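Local structure of tryptophan halogenase (Shewanella frigidimarina, 2PYX) at residues Phe88-Arg93 and Cys142-Leu147; Ile368-Ser373 and Gln398-Gln403; Ala376-Pro381 and Ser390-Glu395. The protein probably acts as a flavin-dependent halogenase of the monooxygenase type, using FAD to halogenate tryptophan or a related substrate. All blocks are in the same frame, centred on the assembly; numbering follows the deposited sequence. Where two conformers were deposited one is given.

Overall arrangement
Contact 1 comes first along the chain: strand 87-95, which carries the predicted active-site Lys89, returns through 48 residues of mostly irregular structure to meet helix 144-149. That loop is complete well before the next one opens, so contact 1 stands in series with the others. Contacts 2 and 3 both join helix 363-377, with the turn that leaves it, to helix 383-413. Contact 3 ties residues 376-381 to 390-395 within the longer excursion spanned by contact 2, and the two meet where Trp370 packs on Val393. Contacts 1 and 3 lie on opposite sides of the chain's centre, their centres about 34 Å apart.

Contact 1 of 3, residues Phe88-Arg93 and Cys142-Leu147; sequences FKQGSR and CSQQVL
Gln90 sends CG back beside its own backbone N (chi1 -69°) and runs extended from there, so its amide reaches across to the equally extended chain of Gln144. Arg93 instead has CG trans to its backbone N (chi1 -171°) and bends at chi3, which turns the guanidinium edge to Gln145. The CB of Gln145 points off the strand, but a bend at chi2 swings its amide round to face Arg93. Two polar pairs thus join strand 87-95 to residues 144 and 145.

In the first pair, Gln144 NE2 donates to Gln90 OE1 at 3.0 Å, arriving in the carbonyl plane on a lone pair. The two amides are twisted 52° apart, and Gln144 NE2 also rests against Gln90 CB at 3.4 Å. Gln144 OE1 takes the N-H of Ser114 and its NE2 gives to Asn167 O, which fixes which way the amide is flipped. Glutamine suits this place because one flat group can donate and accept at once.

The second pair is nearly coplanar. Arg93 NH1 meets a lone pair of Gln145 OE1 at 2.7 Å with an almost straight bond, while Arg93 NH2 adds a weak one to the same Gln145 OE1 at 3.2 Å. Arg93 was modelled in two conformers, and this geometry holds for one of them, so the grip is less certain than that of the glutamines. Between Gln90 and Arg93 the strand passes through Gly91, whose backbone angles would press a CB against the preceding carbonyl O.

One residue from Lys89, the predicted active-site residue, whose side chain takes no part, the join relies on directional hydrogen bonds, one between neutral amides and others from a charged guanidinium to an amide oxygen. The buried Gln144 amide is bonded at both ends; Gln90 NE2 has a weak bond to Leu152 O.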
# COMPACT_ATOMS: atom_id res chain seq x y z
N PHE A 88 1.92 -14.29 2.52
CA PHE A 88 2.06 -13.75 1.17
C PHE A 88 0.77 -13.18 0.69
O PHE A 88 -0.26 -13.82 0.80
CB PHE A 88 2.52 -14.86 0.21
CG PHE A 88 3.75 -15.56 0.67
CD1 PHE A 88 4.99 -14.94 0.58
CD2 PHE A 88 3.67 -16.80 1.25
CE1 PHE A 88 6.12 -15.60 1.05
CE2 PHE A 88 4.80 -17.44 1.73
CZ PHE A 88 6.01 -16.84 1.63
N LYS A 89 0.85 -11.98 0.10
CA LYS A 89 -0.32 -11.30 -0.47
C LYS A 89 -0.12 -11.19 -1.98
O LYS A 89 0.88 -10.64 -2.43
CB LYS A 89 -0.44 -9.91 0.13
CG LYS A 89 -1.50 -9.03 -0.50
CD LYS A 89 -1.47 -7.62 0.05
CE LYS A 89 -2.38 -6.72 -0.74
NZ LYS A 89 -2.12 -5.30 -0.35
N GLN A 90 -1.07 -11.67 -2.77
CA GLN A 90 -1.00 -11.67 -4.23
C GLN A 90 -1.94 -10.69 -4.93
O GLN A 90 -2.04 -10.69 -6.16
CB GLN A 90 -1.21 -13.09 -4.76
CG GLN A 90 -0.04 -13.98 -4.41
CD GLN A 90 -0.20 -15.35 -5.00
OE1 GLN A 90 -0.07 -15.53 -6.22
NE2 GLN A 90 -0.51 -16.32 -4.15
N GLY A 91 -2.60 -9.86 -4.12
CA GLY A 91 -3.50 -8.81 -4.62
C GLY A 91 -4.67 -8.62 -3.68
O GLY A 91 -4.57 -8.94 -2.49
N SER A 92 -5.73 -8.01 -4.20
CA SER A 92 -6.97 -7.74 -3.49
C SER A 92 -8.13 -8.36 -4.24
O SER A 92 -8.26 -8.17 -5.46
CB SER A 92 -7.24 -6.25 -3.36
OG SER A 92 -6.27 -5.59 -2.57
N ARG A 93 -8.95 -9.11 -3.51
CA ARG A 93 -10.17 -9.65 -4.07
C ARG A 93 -11.35 -8.87 -3.54
O ARG A 93 -11.52 -8.72 -2.33
CB ARG A 93 -10.37 -11.12 -3.75
CG ARG A 93 -11.53 -11.74 -4.54
CD ARG A 93 -11.67 -13.21 -4.26
NE ARG A 93 -10.45 -13.94 -4.55
CZ ARG A 93 -10.03 -14.26 -5.78
NH1 ARG A 93 -10.74 -13.90 -6.83
NH2 ARG A 93 -8.90 -14.93 -5.95
N CYS A 142 -3.82 -13.51 -16.68
CA CYS A 142 -2.88 -13.85 -15.63
C CYS A 142 -3.25 -15.19 -15.05
O CYS A 142 -4.28 -15.76 -15.36
CB CYS A 142 -2.80 -12.76 -14.53
SG CYS A 142 -4.16 -12.81 -13.29
N SER A 143 -2.32 -15.75 -14.28
CA SER A 143 -2.57 -17.05 -13.64
C SER A 143 -3.08 -16.89 -12.21
O SER A 143 -3.64 -17.81 -11.64
CB SER A 143 -1.30 -17.92 -13.66
OG SER A 143 -0.25 -17.33 -12.91
N GLN A 144 -2.93 -15.70 -11.62
CA GLN A 144 -3.25 -15.53 -10.20
C GLN A 144 -4.71 -15.64 -9.85
O GLN A 144 -5.06 -15.95 -8.72
CB GLN A 144 -2.74 -14.17 -9.71
CG GLN A 144 -1.34 -14.25 -9.28
CD GLN A 144 -0.74 -12.95 -8.77
OE1 GLN A 144 -1.06 -11.90 -9.28
NE2 GLN A 144 0.20 -13.05 -7.82
N GLN A 145 -5.60 -15.35 -10.79
CA GLN A 145 -7.03 -15.48 -10.48
C GLN A 145 -7.32 -16.91 -10.08
O GLN A 145 -7.80 -17.17 -8.98
CB GLN A 145 -7.93 -15.02 -11.63
CG GLN A 145 -9.44 -15.22 -11.46
CD GLN A 145 -10.00 -14.55 -10.19
OE1 GLN A 145 -9.46 -14.71 -9.09
NE2 GLN A 145 -11.08 -13.81 -10.34
N VAL A 146 -6.94 -17.84 -10.96
CA VAL A 146 -7.15 -19.26 -10.72
C VAL A 146 -6.35 -19.75 -9.51
O VAL A 146 -6.90 -20.46 -8.67
CB VAL A 146 -6.82 -20.08 -12.00
CG1 VAL A 146 -6.79 -21.56 -11.67
CG2 VAL A 146 -7.83 -19.78 -13.10
N LEU A 147 -5.09 -19.34 -9.39
CA LEU A 147 -4.23 -19.86 -8.34
C LEU A 147 -4.66 -19.37 -6.95
O LEU A 147 -4.65 -20.11 -5.99
CB LEU A 147 -2.78 -19.51 -8.64
CG LEU A 147 -2.26 -20.08 -9.97
CD1 LEU A 147 -0.91 -19.51 -10.38
CD2 LEU A 147 -2.17 -21.58 -9.93

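Contact 2 of 3, residues Ile368-Ser373 and Gln398-Gln403; sequences IEWTAS and QQHWQQ
Trp370 and His400 meet as a T-shaped pair, the imidazole driving its edge into the face of the indole. The CA atoms of Trp370 and His400 are 9.7 Å apart, so within these segments the two side chains do the bridging between helix 363-377 and helix 383-413. Trp370 does so by placing CG trans to its backbone N (chi1 171°), which carries the indole out from its helix, and chi2 of 77° then turns the ring so that a face is presented to His400. His400 uses the other common helical choice, with CG opposite the carbonyl carbon, and extends its ring to meet it.

The planes stand at 88°, almost exactly perpendicular, and the centroid of the five-membered ring of Trp370 lies 4.3 Å from that of His400. CD2 and NE2 of the imidazole form the edge that touches. His400 CD2 sits 3.5 Å above the indole plane of Trp370, over the centre of the ring system, and His400 NE2 comes down 3.4 Å from Trp370 CE2. Trp370 NE1 and His400 NE2 are only 3.2 Å apart, yet no hydrogen bond links them: the imidazole nitrogen lies over the indole face, whereas the indole N-H points outward in the ring plane.

Tryptophan suits its site by offering a broad face at the end of a short stem; histidine is slim enough to enter edge-on. Leu459 packs against His400, and Val393, Arg396 and Tyr397 pack against Trp370. Ile368 touches Thr17 and Ala18, predicted FAD-binding residues at the start of helix 16-31 in a probable Rossmann-type glycine pattern, and Glu369 hydrogen-bonds through OE2 to Ser65 and through OE1 to Thr69.

Edge-to-face aromatic packing here holds together a helix-loop-helix unit, two consecutive helices joined by a short loop.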
# COMPACT_ATOMS: atom_id res chain seq x y z
N ILE A 368 5.15 5.25 1.98
CA ILE A 368 6.34 5.31 2.81
C ILE A 368 7.58 4.87 1.99
O ILE A 368 8.63 5.55 1.96
CB ILE A 368 6.16 4.47 4.09
CG1 ILE A 368 5.23 5.19 5.06
CG2 ILE A 368 7.49 4.18 4.74
CD1 ILE A 368 4.67 4.27 6.16
N GLU A 369 7.47 3.72 1.33
CA GLU A 369 8.59 3.20 0.53
C GLU A 369 8.94 4.19 -0.58
O GLU A 369 10.11 4.40 -0.84
CB GLU A 369 8.18 1.88 -0.11
CG GLU A 369 7.92 0.69 0.79
CD GLU A 369 7.53 -0.48 -0.10
OE1 GLU A 369 8.42 -1.15 -0.60
OE2 GLU A 369 6.32 -0.68 -0.35
N TRP A 370 7.94 4.74 -1.27
CA TRP A 370 8.21 5.66 -2.36
C TRP A 370 8.95 6.88 -1.82
O TRP A 370 9.95 7.30 -2.36
CB TRP A 370 6.92 6.11 -3.11
CG TRP A 370 7.27 7.20 -4.04
CD1 TRP A 370 7.89 7.07 -5.26
CD2 TRP A 370 7.14 8.61 -3.80
NE1 TRP A 370 8.14 8.31 -5.79
CE2 TRP A 370 7.69 9.27 -4.93
CE3 TRP A 370 6.61 9.38 -2.78
CZ2 TRP A 370 7.76 10.66 -5.01
CZ3 TRP A 370 6.65 10.76 -2.89
CH2 TRP A 370 7.23 11.39 -4.00
N THR A 371 8.44 7.46 -0.74
CA THR A 371 8.99 8.72 -0.30
C THR A 371 10.44 8.52 0.21
O THR A 371 11.36 9.29 -0.10
CB THR A 371 8.15 9.39 0.79
OG1 THR A 371 6.75 9.37 0.46
CG2 THR A 371 8.60 10.84 0.94
N ALA A 372 10.64 7.47 1.02
CA ALA A 372 11.95 7.18 1.59
C ALA A 372 12.95 6.80 0.50
O ALA A 372 14.10 7.25 0.53
CB ALA A 372 11.83 6.08 2.64
N SER A 373 12.53 5.94 -0.41
CA SER A 373 13.44 5.53 -1.49
C SER A 373 13.79 6.74 -2.39
O SER A 373 14.93 6.87 -2.84
CB SER A 373 12.87 4.37 -2.33
OG SER A 373 11.68 4.72 -3.00
N GLN A 398 2.45 14.86 -5.66
CA GLN A 398 1.12 15.35 -6.04
C GLN A 398 0.49 14.46 -7.14
O GLN A 398 -0.72 14.14 -7.11
CB GLN A 398 1.24 16.80 -6.48
CG GLN A 398 1.51 17.71 -5.30
CD GLN A 398 2.18 19.03 -5.66
OE1 GLN A 398 2.41 19.32 -6.85
NE2 GLN A 398 2.50 19.83 -4.62
N GLN A 399 1.30 14.04 -8.11
CA GLN A 399 0.85 13.09 -9.14
C GLN A 399 0.37 11.78 -8.47
O GLN A 399 -0.68 11.23 -8.78
CB GLN A 399 1.96 12.75 -10.13
CG GLN A 399 2.43 13.89 -11.04
CD GLN A 399 1.47 14.25 -12.18
OE1 GLN A 399 0.38 13.69 -12.33
NE2 GLN A 399 1.91 15.20 -13.01
N HIS A 400 1.18 11.26 -7.56
CA HIS A 400 0.82 10.01 -6.84
C HIS A 400 -0.49 10.12 -6.11
O HIS A 400 -1.34 9.23 -6.22
CB HIS A 400 1.90 9.60 -5.87
CG HIS A 400 3.13 9.07 -6.52
ND1 HIS A 400 3.12 8.41 -7.74
CD2 HIS A 400 4.41 9.03 -6.08
CE1 HIS A 400 4.36 8.01 -8.02
NE2 HIS A 400 5.16 8.39 -7.03
N TRP A 401 -0.66 11.21 -5.38
CA TRP A 401 -1.92 11.39 -4.60
C TRP A 401 -3.12 11.55 -5.50
O TRP A 401 -4.19 11.01 -5.24
CB TRP A 401 -1.77 12.48 -3.53
CG TRP A 401 -1.23 11.92 -2.26
CD1 TRP A 401 0.05 12.02 -1.77
CD2 TRP A 401 -1.96 11.14 -1.33
NE1 TRP A 401 0.13 11.37 -0.57
CE2 TRP A 401 -1.11 10.85 -0.26
CE3 TRP A 401 -3.30 10.72 -1.27
CZ2 TRP A 401 -1.53 10.08 0.82
CZ3 TRP A 401 -3.70 9.97 -0.17
CH2 TRP A 401 -2.82 9.67 0.84
N GLN A 402 -2.98 12.27 -6.60
CA GLN A 402 -4.10 12.37 -7.55
C GLN A 402 -4.44 10.98 -8.07
O GLN A 402 -5.62 10.64 -8.18
CB GLN A 402 -3.80 13.35 -8.69
CG GLN A 402 -4.88 13.36 -9.80
CD GLN A 402 -4.59 14.35 -10.95
OE1 GLN A 402 -5.20 15.42 -11.04
NE2 GLN A 402 -3.66 13.99 -11.83
N GLN A 403 -3.44 10.18 -8.41
CA GLN A 403 -3.66 8.84 -8.92
C GLN A 403 -4.30 7.96 -7.88
O GLN A 403 -5.19 7.17 -8.22
CB GLN A 403 -2.37 8.21 -9.39
CG GLN A 403 -2.65 6.99 -10.22
CD GLN A 403 -1.46 6.14 -10.54
OE1 GLN A 403 -0.67 5.77 -9.67
NE2 GLN A 403 -1.39 5.72 -11.83

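Contact 3 of 3, residues Ala376-Pro381 and Ser390-Glu395; sequences AQQLPP and SARVNE
Gln378 points its amide oxygen at the side of the Arg392 guanidinium group, and the arginine takes hold of that one atom with two hydrogen bonds. Arg392 NE donates to Gln378 OE1 at 2.9 Å, and Arg392 NH2 to the same Gln378 OE1 at 3.1 Å. The oxygen sits close to the guanidinium plane, at its edge. Seen from the amide the fit is less regular: the two planes are turned 50° against each other, with NE tilted a little from the carbonyl plane and NH2 well above it.

Arg392 has CG lodged between its backbone N and carbonyl carbon (chi1 70°), then runs extended to NE. It suits the place because its side offers two N-H groups to one oxygen. Gln378, the first residue to leave helical conformation after helix 363-377, has a long, extended chain (chi1 -63°) that carries a strong neutral acceptor across the junction. Its NE2 lies 4.2 Å from Val393 CG2, and Ile389 touches the same side chain.

The result is a pair of charge-assisted hydrogen bonds near the surface, linking the exit of one helix to the next; both residues also touch a crystal neighbour, so lattice packing may influence this geometry.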
# COMPACT_ATOMS: atom_id res chain seq x y z
N ALA A 376 16.30 8.86 -0.59
CA ALA A 376 17.59 8.21 -0.62
C ALA A 376 18.25 8.33 -1.99
O ALA A 376 19.48 8.52 -2.09
CB ALA A 376 17.44 6.74 -0.23
N GLN A 377 17.46 8.26 -3.06
CA GLN A 377 17.99 8.39 -4.42
C GLN A 377 18.29 9.83 -4.84
O GLN A 377 19.07 10.06 -5.77
CB GLN A 377 17.04 7.77 -5.41
CG GLN A 377 16.84 6.29 -5.18
CD GLN A 377 15.97 5.64 -6.18
OE1 GLN A 377 16.43 5.24 -7.25
NE2 GLN A 377 14.72 5.45 -5.82
N GLN A 378 17.68 10.78 -4.16
CA GLN A 378 17.83 12.19 -4.49
C GLN A 378 18.30 13.00 -3.28
O GLN A 378 17.84 14.11 -3.06
CB GLN A 378 16.51 12.75 -4.99
CG GLN A 378 16.07 12.07 -6.26
CD GLN A 378 15.07 12.88 -7.06
OE1 GLN A 378 15.29 14.04 -7.34
NE2 GLN A 378 13.95 12.27 -7.39
N LEU A 379 19.23 12.47 -2.51
CA LEU A 379 19.72 13.17 -1.34
C LEU A 379 20.30 14.50 -1.81
O LEU A 379 21.17 14.55 -2.67
CB LEU A 379 20.79 12.33 -0.66
CG LEU A 379 21.51 13.01 0.52
CD1 LEU A 379 20.63 13.04 1.71
CD2 LEU A 379 22.82 12.32 0.83
N PRO A 380 19.78 15.60 -1.29
CA PRO A 380 20.31 16.87 -1.80
C PRO A 380 21.77 17.08 -1.45
O PRO A 380 22.17 16.80 -0.31
CB PRO A 380 19.46 17.92 -1.11
CG PRO A 380 18.27 17.22 -0.63
CD PRO A 380 18.71 15.83 -0.31
N PRO A 381 22.58 17.56 -2.42
CA PRO A 381 23.97 17.85 -2.08
C PRO A 381 24.14 18.84 -0.96
O PRO A 381 25.03 18.70 -0.13
CB PRO A 381 24.52 18.41 -3.40
CG PRO A 381 23.71 17.70 -4.47
CD PRO A 381 22.31 17.66 -3.87
N SER A 390 13.32 19.37 -3.94
CA SER A 390 12.04 19.26 -3.26
C SER A 390 10.90 19.60 -4.20
O SER A 390 9.82 18.98 -4.13
CB SER A 390 11.98 20.10 -2.03
OG SER A 390 12.15 21.47 -2.26
N ALA A 391 11.12 20.56 -5.09
CA ALA A 391 10.04 20.92 -6.04
C ALA A 391 9.67 19.71 -6.90
O ALA A 391 8.48 19.45 -7.14
CB ALA A 391 10.44 22.07 -6.90
N ARG A 392 10.65 18.97 -7.43
CA ARG A 392 10.31 17.86 -8.33
C ARG A 392 9.77 16.66 -7.55
O ARG A 392 8.88 15.94 -8.03
CB ARG A 392 11.48 17.51 -9.26
CG ARG A 392 12.68 16.87 -8.58
CD ARG A 392 13.88 17.02 -9.55
NE ARG A 392 15.05 16.28 -9.14
CZ ARG A 392 16.22 16.33 -9.74
NH1 ARG A 392 16.40 17.18 -10.74
NH2 ARG A 392 17.22 15.57 -9.30
N VAL A 393 10.25 16.46 -6.33
CA VAL A 393 9.68 15.43 -5.46
C VAL A 393 8.23 15.77 -5.12
O VAL A 393 7.35 14.86 -5.14
CB VAL A 393 10.54 15.21 -4.19
CG1 VAL A 393 9.83 14.34 -3.14
CG2 VAL A 393 11.84 14.60 -4.57
N ASN A 394 7.97 17.03 -4.79
CA ASN A 394 6.57 17.43 -4.54
C ASN A 394 5.68 17.25 -5.74
O ASN A 394 4.52 16.88 -5.58
CB ASN A 394 6.45 18.88 -4.02
CG ASN A 394 6.88 19.04 -2.57
OD1 ASN A 394 6.57 18.19 -1.72
ND2 ASN A 394 7.55 20.15 -2.26
N GLU A 395 6.16 17.52 -6.93
CA GLU A 395 5.34 17.37 -8.11
C GLU A 395 4.97 15.89 -8.26
O GLU A 395 3.81 15.54 -8.53
CB GLU A 395 6.09 17.87 -9.33
CG GLU A 395 5.39 17.59 -10.62
CD GLU A 395 6.07 18.26 -11.76
OE1 GLU A 395 7.16 17.79 -12.12
OE2 GLU A 395 5.53 19.25 -12.27